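Local coordinates for protein malyl-CoA lyase/beta-methylmalyl-CoA lyase (Methylobacterium extorquens, PDB 5UGR) that is a magnesium-binding enzyme of the HpcH/HpaI aldolase/citrate lyase family, built on a TIM barrel and assembled from six chains, at residues Ala9-His14 with Leu314-Asp319; Arg157-Ser162 with Gly221-Asp226. All blocks are in the same frame, centred on the assembly; numbering follows the deposited sequence. Where two conformers were deposited one is given.

Contact 1 of 2, residues Ala9-His14 with Leu314-Asp319; sequences ATPRLH and LIQKAD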
# COMPACT_ATOMS: atom_id res chain seq x y z
N ALA A 9 22.42 -10.09 -3.88
CA ALA A 9 22.92 -10.62 -2.63
C ALA A 9 24.34 -11.12 -2.76
O ALA A 9 24.82 -11.49 -3.83
CB ALA A 9 22.01 -11.74 -2.12
N THR A 10 24.97 -11.28 -1.61
CA THR A 10 26.27 -11.91 -1.49
C THR A 10 26.36 -13.15 -2.35
O THR A 10 25.52 -14.04 -2.14
CB THR A 10 26.43 -12.34 0.01
OG1 THR A 10 26.36 -11.16 0.86
CG2 THR A 10 27.75 -12.94 0.22
N PRO A 11 27.33 -13.27 -3.28
CA PRO A 11 27.28 -14.33 -4.31
C PRO A 11 27.94 -15.70 -3.95
O PRO A 11 29.03 -16.00 -4.44
CB PRO A 11 27.99 -13.69 -5.51
CG PRO A 11 28.98 -12.74 -4.90
CD PRO A 11 28.40 -12.30 -3.57
N ARG A 12 27.24 -16.55 -3.23
CA ARG A 12 27.77 -17.86 -2.77
C ARG A 12 27.40 -18.94 -3.75
O ARG A 12 26.34 -18.89 -4.39
CB ARG A 12 27.18 -18.24 -1.43
CG ARG A 12 27.29 -17.16 -0.35
CD ARG A 12 26.82 -17.64 1.01
NE ARG A 12 26.60 -16.54 1.94
CZ ARG A 12 27.31 -16.28 3.03
NH1 ARG A 12 28.46 -16.92 3.34
NH2 ARG A 12 26.90 -15.32 3.81
N LEU A 13 28.26 -19.98 -3.77
CA LEU A 13 27.99 -21.21 -4.50
C LEU A 13 27.01 -22.04 -3.68
O LEU A 13 27.18 -22.23 -2.50
CB LEU A 13 29.30 -21.98 -4.73
CG LEU A 13 29.15 -23.27 -5.49
CD1 LEU A 13 28.79 -23.05 -6.93
CD2 LEU A 13 30.49 -24.00 -5.48
N HIS A 14 25.91 -22.44 -4.30
CA HIS A 14 24.78 -23.01 -3.60
C HIS A 14 24.07 -24.09 -4.44
O HIS A 14 22.86 -24.09 -4.61
CB HIS A 14 23.84 -21.85 -3.26
CG HIS A 14 22.83 -22.13 -2.22
ND1 HIS A 14 22.26 -21.12 -1.47
CD2 HIS A 14 22.28 -23.28 -1.80
CE1 HIS A 14 21.42 -21.66 -0.61
NE2 HIS A 14 21.39 -22.96 -0.81
N LEU A 314 27.61 -14.72 -11.50
CA LEU A 314 27.88 -16.05 -12.05
C LEU A 314 29.37 -16.38 -11.99
O LEU A 314 29.74 -17.53 -11.69
CB LEU A 314 27.39 -16.19 -13.48
CG LEU A 314 27.60 -17.57 -14.12
CD1 LEU A 314 26.88 -18.64 -13.32
CD2 LEU A 314 27.10 -17.50 -15.55
N ILE A 315 30.22 -15.40 -12.26
CA ILE A 315 31.66 -15.62 -12.19
C ILE A 315 32.13 -15.91 -10.78
O ILE A 315 33.01 -16.76 -10.57
CB ILE A 315 32.44 -14.49 -12.83
CG1 ILE A 315 32.23 -14.49 -14.35
CG2 ILE A 315 33.94 -14.61 -12.53
CD1 ILE A 315 32.32 -15.84 -15.07
N GLN A 316 31.57 -15.23 -9.80
CA GLN A 316 31.98 -15.49 -8.42
C GLN A 316 31.69 -16.95 -8.06
O GLN A 316 32.47 -17.60 -7.37
CB GLN A 316 31.33 -14.51 -7.42
CG GLN A 316 31.90 -13.07 -7.43
CD GLN A 316 33.40 -12.94 -7.13
OE1 GLN A 316 34.12 -12.28 -7.88
NE2 GLN A 316 33.87 -13.56 -6.03
N LYS A 317 30.55 -17.43 -8.51
CA LYS A 317 30.14 -18.84 -8.37
C LYS A 317 31.04 -19.86 -9.12
O LYS A 317 31.45 -20.90 -8.55
CB LYS A 317 28.63 -18.99 -8.72
CG LYS A 317 27.62 -18.64 -7.61
CD LYS A 317 27.25 -17.16 -7.48
CE LYS A 317 25.75 -16.85 -7.52
NZ LYS A 317 25.02 -16.94 -6.21
N ALA A 318 31.39 -19.55 -10.37
CA ALA A 318 32.32 -20.37 -11.15
C ALA A 318 33.71 -20.41 -10.51
O ALA A 318 34.39 -21.44 -10.47
CB ALA A 318 32.42 -19.84 -12.58
N ASP A 319 34.12 -19.27 -9.98
CA ASP A 319 35.45 -19.18 -9.36
C ASP A 319 35.46 -20.06 -8.12
O ASP A 319 36.46 -20.68 -7.81
CB ASP A 319 35.76 -17.74 -8.96
CG ASP A 319 36.08 -16.83 -10.18
OD1 ASP A 319 36.22 -17.32 -11.36
OD2 ASP A 319 36.26 -15.60 -9.89
O HOH W 1 23.86 -15.01 -4.32
O HOH W 2 31.45 -17.36 -4.31

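Contact 2 of 2, residues Arg157-Ser162 with Gly221-Asp226; sequences RLEAMS and GLRPID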
# COMPACT_ATOMS: atom_id res chain seq x y z
N ARG A 157 20.11 -8.61 4.83
CA ARG A 157 20.74 -9.91 5.01
C ARG A 157 20.25 -10.99 4.13
O ARG A 157 20.88 -12.04 4.05
CB ARG A 157 20.63 -10.40 6.45
CG ARG A 157 21.18 -9.49 7.53
CD ARG A 157 20.97 -10.10 8.91
NE ARG A 157 21.41 -9.25 9.98
CZ ARG A 157 22.63 -9.24 10.51
NH1 ARG A 157 23.58 -10.08 10.11
NH2 ARG A 157 22.88 -8.37 11.49
N LEU A 158 19.07 -10.80 3.52
CA LEU A 158 18.45 -11.88 2.80
C LEU A 158 19.22 -12.19 1.52
O LEU A 158 19.53 -11.30 0.72
CB LEU A 158 16.98 -11.54 2.47
CG LEU A 158 16.13 -12.67 1.89
CD1 LEU A 158 16.11 -13.87 2.80
CD2 LEU A 158 14.70 -12.15 1.68
N GLU A 159 19.54 -13.47 1.36
CA GLU A 159 20.30 -13.99 0.23
C GLU A 159 19.61 -15.02 -0.65
O GLU A 159 20.01 -15.16 -1.82
CB GLU A 159 21.61 -14.65 0.68
CG GLU A 159 22.50 -13.77 1.52
CD GLU A 159 23.82 -14.46 1.89
OE1 GLU A 159 24.43 -14.00 2.90
OE2 GLU A 159 24.21 -15.44 1.19
N ALA A 160 18.61 -15.72 -0.14
CA ALA A 160 18.13 -16.95 -0.81
C ALA A 160 16.77 -17.32 -0.26
O ALA A 160 16.45 -17.00 0.90
CB ALA A 160 19.11 -18.08 -0.54
N MET A 161 15.99 -18.03 -1.08
CA MET A 161 14.72 -18.62 -0.66
C MET A 161 14.73 -20.08 -1.07
O MET A 161 15.13 -20.39 -2.21
CB MET A 161 13.50 -17.92 -1.29
CG MET A 161 13.54 -16.41 -1.34
SD MET A 161 12.04 -15.63 -2.03
CE MET A 161 11.63 -14.79 -0.53
N SER A 162 14.28 -20.95 -0.14
CA SER A 162 14.09 -22.35 -0.46
C SER A 162 12.60 -22.66 -0.54
O SER A 162 11.85 -22.22 0.33
CB SER A 162 14.70 -23.26 0.61
OG SER A 162 16.13 -23.34 0.52
N GLY A 221 17.27 -10.11 -6.40
CA GLY A 221 18.70 -10.40 -6.20
C GLY A 221 19.05 -11.61 -5.35
O GLY A 221 20.18 -11.69 -4.85
N LEU A 222 18.08 -12.50 -5.15
CA LEU A 222 18.26 -13.68 -4.30
C LEU A 222 18.49 -14.96 -5.09
O LEU A 222 18.09 -15.08 -6.23
CB LEU A 222 17.02 -13.86 -3.43
CG LEU A 222 16.47 -12.63 -2.71
CD1 LEU A 222 15.22 -12.95 -1.92
CD2 LEU A 222 17.51 -11.96 -1.85
N ARG A 223 19.04 -15.98 -4.40
CA ARG A 223 19.21 -17.33 -4.96
C ARG A 223 17.91 -18.13 -4.81
O ARG A 223 17.47 -18.30 -3.67
CB ARG A 223 20.35 -18.06 -4.26
CG ARG A 223 21.70 -17.36 -4.27
CD ARG A 223 22.78 -18.22 -3.66
NE ARG A 223 22.72 -18.40 -2.24
CZ ARG A 223 23.23 -17.54 -1.33
NH1 ARG A 223 23.18 -17.87 -0.02
NH2 ARG A 223 23.74 -16.37 -1.71
N PRO A 224 17.35 -18.67 -5.91
CA PRO A 224 16.20 -19.57 -5.79
C PRO A 224 16.69 -21.02 -5.66
O PRO A 224 17.39 -21.53 -6.56
CB PRO A 224 15.47 -19.37 -7.12
CG PRO A 224 16.40 -18.70 -8.07
CD PRO A 224 17.66 -18.36 -7.33
N ILE A 225 16.25 -21.65 -4.55
CA ILE A 225 16.70 -23.00 -4.18
C ILE A 225 15.49 -23.90 -4.07
O ILE A 225 14.47 -23.54 -3.43
CB ILE A 225 17.48 -22.99 -2.83
CG1 ILE A 225 18.58 -21.92 -2.84
CG2 ILE A 225 18.01 -24.38 -2.55
CD1 ILE A 225 19.65 -22.09 -3.86
N ASP A 226 15.58 -25.10 -4.66
CA ASP A 226 14.48 -26.07 -4.57
C ASP A 226 14.69 -26.93 -3.34
O ASP A 226 15.83 -27.25 -2.97
CB ASP A 226 14.49 -26.93 -5.85
CG ASP A 226 13.22 -27.75 -6.03
OD1 ASP A 226 12.15 -27.33 -5.53
OD2 ASP A 226 13.36 -28.87 -6.62

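Contact 1 of 2, residues Ala9-His14 with Leu314-Asp319
K317 reaches from its helix to the backbone of the chain's N-terminal loop and delivers its ammonium group to the carbonyl of R12, with NZ 3.0 Å from R12 O. The approach is bent, the C=O...N angle being 136°, and NZ stands 35° out of the carbonyl plane. Turns at chi2, chi3 and chi4 fold the lysine chain against the peptide, so that K317 CG already lies 3.5 Å from R12 O and K317 CD passes 3.7 Å from P11 O. The amine is buried but well supplied with partners: a water accepts from NZ and donates to T10 O, and the carboxylate of E251 completes a salt bridge, which probably keeps the lysine charged. This compact centre joins the two ends of a TIM-barrel chain, since the loop leads into the first barrel strand, 16-21, and helix 305-322 belongs to the C-terminal part that follows the eighth strand. Beside the lysine, L13 extends CG anti to its own nitrogen (chi1 -179°), which carries CD1 to 3.8 Å from K317 O; the same side chain also packs on A320 and M321, further along that helix. The other flank is looser. P11 and Q316 run side by side in the same direction, and only aliphatic parts meet: in the conformer described, CG of P11 lies 3.9 Å from CB of Q316, on the side toward solvent, where Q316 is exposed. Near that pair the two backbones are linked through water rather than directly: one molecule donates to P11 O at 2.8 Å and, more distantly, to Q316 O at 3.2 Å.

Contact 2 of 2, residues Arg157-Ser162 with Gly221-Asp226
L222 pushes its isobutyl group against the start of strand 158-162: CD1 rests 3.7 Å from CD2 of L158, whose side chain it crosses at about a right angle, and also touches CG of M161, while L222 CD2 lies 3.3 Å from L158 O. Next along the chain, R223 is held by E159 through both backbone and side chain. Its backbone N donates to E159 O at 2.9 Å in a nearly straight bond (169°), and its guanidinium uses both NH1 (2.9 Å) and NH2 (3.1 Å) on the single oxygen OE2 of E159. A bend at chi3 (-72°) brings the arginine head alongside the glutamate; OE2 lies in the guanidinium plane and is met on its anti side, both donors somewhat out of the carboxylate plane, with the two flat groups 77° apart. R12 also salt-bridges that oxygen. Parallel pairing continues from M161 N to R223 O and from I225 N to M161 O, whereas A160 N, buried here, has no partner in the model. A160, S162, R223 and I225 share one face, where S162 hydrogen-bonds E136 and W254; M161 and P224 turn to helix 207-220. Adjacent parallel strands whose connection returns through that helix form a beta-alpha-beta unit of the TIM barrel, here its sixth and seventh strands.

In the fold
Contact 1 brings together the two ends of the chain, and contact 2 pairs two barrel strands that lie between them in sequence; their centres are 12 Å apart. The loop 9-14 joins them physically. R12 NE reaches E159 OE2 at 2.7 Å, and H14 ND1 lies 2.9 Å from R223 NE, a probable hydrogen bond. E251, the salt-bridge partner of K317, also touches R223. These links gather at the N-terminal ends of the barrel strands. The magnesium ligands D45, E140 and D167 follow strands at their C-terminal ends; the side chain of S162, toward that end of its strand, is about 10 Å from a bound magnesium ion.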